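Local coordinates for envelope glycoprotein E (Human herpesvirus 1, PDB 2GIY), which pairs with gI to bind the Fc part of host IgG and, as that heterodimer, is required for cell-to-cell spread of the virus in epithelial cells, at residues E27-N32 / I162-A167; G123-A128 / E134-S139; A37-H40 / T44-M47. One frame throughout, in Å; residues are numbered along the deposited sequence.

Contact 1. Residues E27-N32 / I162-A167; sequences ETFSTN and ITISTA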
loop_
_atom_site.group_PDB
_atom_site.type_symbol
_atom_site.label_atom_id
_atom_site.label_comp_id
_atom_site.label_asym_id
_atom_site.label_seq_id
_atom_site.Cartn_x
_atom_site.Cartn_y
_atom_site.Cartn_z
ATOM N N GLU A 27 13.070 -18.377 -20.482
ATOM C CA GLU A 27 13.710 -17.811 -19.303
ATOM C C GLU A 27 13.139 -18.396 -18.019
ATOM O O GLU A 27 12.025 -18.919 -17.993
ATOM C CB GLU A 27 13.538 -16.289 -19.262
ATOM C CG GLU A 27 14.176 -15.539 -20.417
ATOM C CD GLU A 27 14.176 -14.036 -20.199
ATOM O OE1 GLU A 27 13.140 -13.495 -19.760
ATOM O OE2 GLU A 27 15.212 -13.394 -20.472
ATOM N N THR A 28 13.925 -18.311 -16.956
ATOM C CA THR A 28 13.503 -18.778 -15.646
ATOM C C THR A 28 13.588 -17.548 -14.763
ATOM O O THR A 28 14.600 -16.848 -14.755
ATOM C CB THR A 28 14.429 -19.883 -15.102
ATOM O OG1 THR A 28 14.257 -21.070 -15.881
ATOM C CG2 THR A 28 14.099 -20.192 -13.646
ATOM N N PHE A 29 12.513 -17.264 -14.040
ATOM C CA PHE A 29 12.492 -16.098 -13.179
ATOM C C PHE A 29 11.514 -16.292 -12.038
ATOM O O PHE A 29 10.759 -17.264 -12.006
ATOM C CB PHE A 29 12.108 -14.856 -13.989
ATOM C CG PHE A 29 10.708 -14.895 -14.535
ATOM C CD1 PHE A 29 9.630 -14.477 -13.759
ATOM C CD2 PHE A 29 10.465 -15.354 -15.827
ATOM C CE1 PHE A 29 8.331 -14.513 -14.264
ATOM C CE2 PHE A 29 9.175 -15.396 -16.341
ATOM C CZ PHE A 29 8.103 -14.974 -15.557
ATOM N N SER A 30 11.530 -15.349 -11.108
ATOM C CA SER A 30 10.654 -15.393 -9.952
ATOM C C SER A 30 10.044 -14.022 -9.708
ATOM O O SER A 30 10.605 -13.005 -10.114
ATOM C CB SER A 30 11.457 -15.814 -8.716
ATOM O OG SER A 30 10.729 -15.583 -7.527
ATOM N N THR A 31 8.881 -13.994 -9.067
ATOM C CA THR A 31 8.262 -12.726 -8.736
ATOM C C THR A 31 9.094 -12.230 -7.561
ATOM O O THR A 31 9.881 -12.988 -6.988
ATOM C CB THR A 31 6.792 -12.890 -8.288
ATOM O OG1 THR A 31 6.727 -13.762 -7.151
ATOM C CG2 THR A 31 5.955 -13.465 -9.419
ATOM N N ASN A 32 8.929 -10.966 -7.202
ATOM C CA ASN A 32 9.684 -10.395 -6.098
ATOM C C ASN A 32 8.764 -9.527 -5.254
ATOM O O ASN A 32 8.940 -8.315 -5.159
ATOM C CB ASN A 32 10.851 -9.568 -6.640
ATOM C CG ASN A 32 11.717 -8.991 -5.541
ATOM O OD1 ASN A 32 12.124 -9.701 -4.619
ATOM N ND2 ASN A 32 12.012 -7.701 -5.637
ATOM N N ILE A 162 0.534 -7.909 -10.769
ATOM C CA ILE A 162 1.728 -8.016 -11.588
ATOM C C ILE A 162 1.336 -8.592 -12.939
ATOM O O ILE A 162 0.770 -9.682 -13.004
ATOM C CB ILE A 162 2.770 -8.993 -10.999
ATOM C CG1 ILE A 162 3.053 -8.671 -9.534
ATOM C CG2 ILE A 162 4.065 -8.904 -11.808
ATOM C CD1 ILE A 162 3.977 -9.683 -8.880
ATOM N N THR A 163 1.603 -7.856 -14.014
ATOM C CA THR A 163 1.321 -8.384 -15.336
ATOM C C THR A 163 2.605 -9.106 -15.717
ATOM O O THR A 163 3.664 -8.489 -15.888
ATOM C CB THR A 163 1.022 -7.275 -16.364
ATOM O OG1 THR A 163 -0.221 -6.642 -16.037
ATOM C CG2 THR A 163 0.909 -7.871 -17.762
ATOM N N ILE A 164 2.507 -10.424 -15.817
ATOM C CA ILE A 164 3.648 -11.261 -16.147
ATOM C C ILE A 164 3.433 -11.813 -17.540
ATOM O O ILE A 164 2.533 -12.625 -17.757
ATOM C CB ILE A 164 3.762 -12.422 -15.154
ATOM C CG1 ILE A 164 3.831 -11.864 -13.731
ATOM C CG2 ILE A 164 4.992 -13.272 -15.472
ATOM C CD1 ILE A 164 3.855 -12.934 -12.640
ATOM N N SER A 165 4.256 -11.390 -18.491
ATOM C CA SER A 165 4.061 -11.879 -19.850
ATOM C C SER A 165 5.158 -11.529 -20.833
ATOM O O SER A 165 6.127 -10.845 -20.501
ATOM C CB SER A 165 2.742 -11.346 -20.394
ATOM O OG SER A 165 2.759 -9.938 -20.434
ATOM N N THR A 166 4.992 -12.029 -22.053
ATOM C CA THR A 166 5.930 -11.748 -23.124
ATOM C C THR A 166 5.526 -10.372 -23.639
ATOM O O THR A 166 4.420 -9.906 -23.362
ATOM C CB THR A 166 5.812 -12.770 -24.267
ATOM O OG1 THR A 166 4.500 -12.698 -24.847
ATOM C CG2 THR A 166 6.057 -14.177 -23.747
ATOM N N ALA A 167 6.414 -9.725 -24.384
ATOM C CA ALA A 167 6.130 -8.398 -24.907
ATOM C C ALA A 167 4.903 -8.366 -25.820
ATOM O O ALA A 167 4.063 -7.476 -25.714
ATOM C CB ALA A 167 7.352 -7.866 -25.650
#
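F29 and I164 make the tightest touch between E27-N32 and I162-A167, and it is purely apolar. The methyl CG2 of I164 comes up to the far rim of the phenyl ring, near its plane, with F29 CZ and I164 CG2 3.5 Å apart. F29 directs its ring there with CG set between the backbone N and the carbonyl carbon (chi1 65°). The other branch of I164 serves the next side chain along: its CD1 lies 3.9 Å from T31 CG2, the two side chains meeting at about a right angle. I162 adds a looser contact, its CD1 being 4.3 Å from the same T31 methyl. I164 thus bridges F29 and T31.

These are the two layers of an Ig V-type sandwich, in the C-terminal domain of the gE ectodomain. Strand 29-30 belongs to one sheet and strand 155-165 to the other. The nearest CA pair, T31 and I162, is 8.5 Å apart, and no hydrogen bond joins the segments.

The polar atoms of T31 and S30 find partners off the apolar interface. T31 turns its methyl to the isoleucines while OG1 bonds to N132 OD1 and the backbone N of L133. S30 OG donates to T31 O at 2.8 Å, reaching a lone pair within the plane of the carbonyl. Around the ring, F29 also meets F135 and F23, and its side chain touches I21 of strand 20-22.

Contact 2. Residues G123-A128 / E134-S139; sequences GLAWQA and EFRDAS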
loop_
_atom_site.group_PDB
_atom_site.type_symbol
_atom_site.label_atom_id
_atom_site.label_comp_id
_atom_site.label_asym_id
_atom_site.label_seq_id
_atom_site.Cartn_x
_atom_site.Cartn_y
_atom_site.Cartn_z
ATOM N N GLY A 123 5.739 -25.819 -15.384
ATOM C CA GLY A 123 6.752 -24.808 -15.126
ATOM C C GLY A 123 6.554 -23.879 -13.939
ATOM O O GLY A 123 7.444 -23.087 -13.635
ATOM N N LEU A 124 5.405 -23.966 -13.275
ATOM C CA LEU A 124 5.120 -23.114 -12.120
ATOM C C LEU A 124 5.436 -23.840 -10.815
ATOM O O LEU A 124 5.131 -25.023 -10.664
ATOM C CB LEU A 124 3.647 -22.700 -12.113
ATOM C CG LEU A 124 3.220 -21.729 -11.008
ATOM C CD1 LEU A 124 3.846 -20.369 -11.249
ATOM C CD2 LEU A 124 1.700 -21.614 -10.980
ATOM N N ALA A 125 6.039 -23.127 -9.870
ATOM C CA ALA A 125 6.375 -23.727 -8.585
ATOM C C ALA A 125 6.469 -22.684 -7.483
ATOM O O ALA A 125 6.782 -21.518 -7.738
ATOM C CB ALA A 125 7.695 -24.490 -8.686
ATOM N N TRP A 126 6.175 -23.128 -6.263
ATOM C CA TRP A 126 6.242 -22.290 -5.073
ATOM C C TRP A 126 7.715 -22.136 -4.739
ATOM O O TRP A 126 8.420 -23.134 -4.537
ATOM C CB TRP A 126 5.576 -22.986 -3.880
ATOM C CG TRP A 126 4.159 -22.599 -3.565
ATOM C CD1 TRP A 126 3.102 -23.447 -3.419
ATOM C CD2 TRP A 126 3.661 -21.286 -3.272
ATOM N NE1 TRP A 126 1.977 -22.750 -3.048
ATOM C CE2 TRP A 126 2.291 -21.423 -2.948
ATOM C CE3 TRP A 126 4.237 -20.010 -3.245
ATOM C CZ2 TRP A 126 1.488 -20.330 -2.606
ATOM C CZ3 TRP A 126 3.439 -18.924 -2.903
ATOM C CH2 TRP A 126 2.078 -19.093 -2.586
ATOM N N GLN A 127 8.192 -20.900 -4.679
ATOM C CA GLN A 127 9.579 -20.690 -4.309
ATOM C C GLN A 127 9.655 -21.239 -2.885
ATOM O O GLN A 127 8.936 -20.768 -2.001
ATOM C CB GLN A 127 9.915 -19.197 -4.338
ATOM C CG GLN A 127 11.363 -18.891 -3.983
ATOM C CD GLN A 127 11.746 -17.459 -4.293
ATOM O OE1 GLN A 127 12.188 -16.729 -3.275
ATOM N NE2 GLN A 127 11.650 -17.016 -5.437
ATOM N N ALA A 128 10.496 -22.248 -2.670
ATOM C CA ALA A 128 10.638 -22.876 -1.354
ATOM C C ALA A 128 10.590 -21.864 -0.215
ATOM O O ALA A 128 11.314 -20.868 -0.230
ATOM C CB ALA A 128 11.946 -23.677 -1.290
ATOM N N GLU A 134 7.652 -18.967 -8.979
ATOM C CA GLU A 134 8.785 -19.164 -9.864
ATOM C C GLU A 134 8.320 -19.797 -11.164
ATOM O O GLU A 134 7.513 -20.727 -11.156
ATOM C CB GLU A 134 9.844 -20.053 -9.209
ATOM C CG GLU A 134 10.793 -19.298 -8.303
ATOM C CD GLU A 134 11.978 -20.138 -7.879
ATOM O OE1 GLU A 134 12.476 -20.922 -8.716
ATOM O OE2 GLU A 134 12.417 -20.006 -6.718
ATOM N N PHE A 135 8.830 -19.276 -12.276
ATOM C CA PHE A 135 8.497 -19.777 -13.605
ATOM C C PHE A 135 9.756 -20.350 -14.253
ATOM O O PHE A 135 10.733 -19.631 -14.469
ATOM C CB PHE A 135 7.939 -18.647 -14.478
ATOM C CG PHE A 135 6.662 -18.045 -13.955
ATOM C CD1 PHE A 135 6.671 -17.208 -12.842
ATOM C CD2 PHE A 135 5.446 -18.312 -14.581
ATOM C CE1 PHE A 135 5.487 -16.645 -12.361
ATOM C CE2 PHE A 135 4.258 -17.754 -14.107
ATOM C CZ PHE A 135 4.281 -16.919 -12.994
ATOM N N ARG A 136 9.728 -21.645 -14.551
ATOM C CA ARG A 136 10.862 -22.325 -15.174
ATOM C C ARG A 136 10.561 -22.552 -16.652
ATOM O O ARG A 136 9.462 -22.984 -17.001
ATOM C CB ARG A 136 11.119 -23.679 -14.494
ATOM C CG ARG A 136 11.760 -23.608 -13.107
ATOM C CD ARG A 136 10.851 -22.964 -12.065
ATOM N NE ARG A 136 11.492 -22.921 -10.748
ATOM C CZ ARG A 136 11.665 -23.979 -9.960
ATOM N NH1 ARG A 136 11.238 -25.175 -10.346
ATOM N NH2 ARG A 136 12.279 -23.846 -8.790
ATOM N N ASP A 137 11.537 -22.268 -17.508
ATOM C CA ASP A 137 11.372 -22.424 -18.951
ATOM C C ASP A 137 10.042 -21.795 -19.363
ATOM O O ASP A 137 9.242 -22.399 -20.078
ATOM C CB ASP A 137 11.406 -23.910 -19.327
ATOM C CG ASP A 137 11.587 -24.131 -20.820
ATOM O OD1 ASP A 137 12.078 -23.209 -21.502
ATOM O OD2 ASP A 137 11.253 -25.230 -21.307
ATOM N N ALA A 138 9.830 -20.569 -18.892
ATOM C CA ALA A 138 8.611 -19.811 -19.154
ATOM C C ALA A 138 8.199 -19.831 -20.622
ATOM O O ALA A 138 9.041 -19.776 -21.517
ATOM C CB ALA A 138 8.792 -18.369 -18.682
ATOM N N SER A 139 6.896 -19.922 -20.861
ATOM C CA SER A 139 6.376 -19.936 -22.222
ATOM C C SER A 139 5.167 -19.012 -22.288
ATOM O O SER A 139 4.682 -18.542 -21.261
ATOM C CB SER A 139 5.977 -21.360 -22.639
ATOM O OG SER A 139 4.718 -21.730 -22.095
HETATM O O HOH W 1 13.177 -22.263 -4.595
#
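A125 and E134 face each other as an antiparallel hydrogen-bonded pair. A125 N donates to E134 O at 3.1 Å, and E134 N returns a bond to A125 O. Next to them L124 and F135 form a non-hydrogen-bonded pair, and beyond it R136 N donates to G123 O at 2.9 Å in a nearly straight bond (170°). This is the ladder of a beta hairpin, strands 124-126 and 133-135.

L124 and F135 share one face of the sheet and lie side by side, pointing the same way. L124 CG is anti to the backbone N (chi1 -176°), and CD1 settles over the phenyl face in a CH-pi contact, 4.0 Å from the centroid of the F135 ring and displaced toward its rim.

A125 and E134 occupy the other face. There R136 bends at chi2 (66°) and makes a salt bridge within 134-139: NE and NH2 both grip E134 OE1, from the same side of the carboxylate plane, and R136 NH2 lies 2.9 Å from E134 OE1. A125 CB lies over one face of the guanidinium, offset toward its rim, 4.0 Å from R136 NH1. Q127 crosses E134 at about a right angle, and E134 OE2 takes a weak bond from Q127 NE2 at 3.3 Å. A water also donates to OE2 and in turn accepts from A128 N.

Strand 133-135 is the middle strand of three, with 29-30 along its other edge, where F135 bonds backbone to backbone with F29. On the L124 face, the side chains of L124 and W126 reach M118 of strand 113-118.

Contact 3. Residues A37-H40 / T44-M47; sequences AIAH and TYSM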
loop_
_atom_site.group_PDB
_atom_site.type_symbol
_atom_site.label_atom_id
_atom_site.label_comp_id
_atom_site.label_asym_id
_atom_site.label_seq_id
_atom_site.Cartn_x
_atom_site.Cartn_y
_atom_site.Cartn_z
ATOM N N ALA A 37 3.870 -7.988 7.876
ATOM C CA ALA A 37 2.680 -8.017 8.709
ATOM C C ALA A 37 3.059 -7.512 10.091
ATOM O O ALA A 37 4.094 -7.896 10.636
ATOM C CB ALA A 37 2.128 -9.440 8.791
ATOM N N ILE A 38 2.230 -6.635 10.646
ATOM C CA ILE A 38 2.475 -6.090 11.974
ATOM C C ILE A 38 1.234 -6.304 12.833
ATOM O O ILE A 38 0.179 -5.734 12.559
ATOM C CB ILE A 38 2.785 -4.572 11.926
ATOM C CG1 ILE A 38 4.033 -4.314 11.080
ATOM C CG2 ILE A 38 2.995 -4.040 13.340
ATOM C CD1 ILE A 38 4.440 -2.849 11.009
ATOM N N ALA A 39 1.353 -7.143 13.857
ATOM C CA ALA A 39 0.231 -7.400 14.758
ATOM C C ALA A 39 0.302 -6.348 15.860
ATOM O O ALA A 39 1.303 -6.257 16.566
ATOM C CB ALA A 39 0.332 -8.801 15.353
ATOM N N HIS A 40 -0.759 -5.560 16.005
ATOM C CA HIS A 40 -0.792 -4.488 17.001
ATOM C C HIS A 40 -1.260 -4.912 18.390
ATOM O O HIS A 40 -1.155 -4.145 19.348
ATOM C CB HIS A 40 -1.659 -3.339 16.482
ATOM C CG HIS A 40 -1.222 -2.820 15.147
ATOM N ND1 HIS A 40 0.033 -2.290 14.931
ATOM C CD2 HIS A 40 -1.856 -2.784 13.951
ATOM C CE1 HIS A 40 0.153 -1.954 13.659
ATOM N NE2 HIS A 40 -0.979 -2.242 13.043
ATOM N N THR A 44 -5.062 -13.773 18.351
ATOM C CA THR A 44 -4.641 -14.802 17.406
ATOM C C THR A 44 -5.359 -14.571 16.080
ATOM O O THR A 44 -6.533 -14.203 16.059
ATOM C CB THR A 44 -5.002 -16.209 17.925
ATOM O OG1 THR A 44 -4.414 -16.405 19.216
ATOM C CG2 THR A 44 -4.484 -17.280 16.976
ATOM N N TYR A 45 -4.658 -14.782 14.973
ATOM C CA TYR A 45 -5.274 -14.593 13.669
ATOM C C TYR A 45 -4.816 -15.637 12.665
ATOM O O TYR A 45 -3.829 -16.344 12.884
ATOM C CB TYR A 45 -4.968 -13.190 13.119
ATOM C CG TYR A 45 -3.508 -12.915 12.796
ATOM C CD1 TYR A 45 -2.612 -12.505 13.787
ATOM C CD2 TYR A 45 -3.028 -13.042 11.488
ATOM C CE1 TYR A 45 -1.273 -12.223 13.483
ATOM C CE2 TYR A 45 -1.692 -12.765 11.175
ATOM C CZ TYR A 45 -0.824 -12.358 12.176
ATOM O OH TYR A 45 0.494 -12.092 11.866
ATOM N N SER A 46 -5.555 -15.738 11.566
ATOM C CA SER A 46 -5.203 -16.655 10.493
ATOM C C SER A 46 -4.807 -15.761 9.325
ATOM O O SER A 46 -5.187 -14.592 9.278
ATOM C CB SER A 46 -6.401 -17.521 10.098
ATOM O OG SER A 46 -7.419 -16.736 9.500
ATOM N N MET A 47 -4.026 -16.293 8.396
ATOM C CA MET A 47 -3.617 -15.505 7.240
ATOM C C MET A 47 -3.555 -16.389 6.013
ATOM O O MET A 47 -3.222 -17.572 6.108
ATOM C CB MET A 47 -2.246 -14.854 7.481
ATOM C CG MET A 47 -1.781 -13.954 6.342
ATOM S SD MET A 47 -0.265 -13.038 6.707
ATOM C CE MET A 47 0.980 -14.247 6.240
#
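Y45 reaches A37 and A39 because its CG sits between the backbone N and the carbonyl carbon (chi1 66°), which aims the ring and its hydroxyl at the other strand. The second torsion (chi2 -84°) leaves the hydroxyl where it is and sets only the tilt of the ring plane about its own long axis.

A39 meets the ring by its methyl: A39 CB lies 4.2 Å from Y45 CE1, approaching the ring obliquely. A37, on the same side of its strand, places its methyl near the phenol oxygen, with A37 CB 4.4 Å from Y45 OH. The backbones stay well apart, the A39 and Y45 CA atoms being 9.1 Å from each other. M47, two residues on from Y45, also heads toward A37 but stops short of contact, with M47 SD 4.8 Å from A37 CB.

Strands 34-39 and 45-54 follow each other in the chain but lie in different sheets, the first beside strand 11-16 and the second beside 144-152 and 96-103. The contact therefore spans the V-domain sandwich just inside the short link between them. Y45 also touches P109, C103 and V152. The second subunit lies close by, with its I181 packing on A37 and M47 and its Y71 and H155 rings meeting that of H40.

The methyls of A37 and A39 meet the ring and hydroxyl end of Y45. No hydrogen bond joins the two segments, so what holds them here is van der Waals contact and the burial of apolar surface, and the other neighbours of Y45 also help to hold its ring.

Starting from the N terminus, the chain first enters contact 1 at E27-N32, and its partner strand does not arrive until I162-A167, so contact 1 closes a long loop that encloses the other two. Contact 3 closes early, over the three-residue link between A37-H40 and T44-M47; contact 2, the hairpin of G123-A128 and E134-S139, follows in series, and none of the loops cross. Contacts 1 and 2 touch, since strand 29-30 bonds to strand 133-135 in one sheet. Contact 3 lies on the other side of the chain's centre, about 30 Å from contact 1 between centres. Contacts 1 and 3 thus each join the sandwich layers, at separate places, while contact 2 builds one layer.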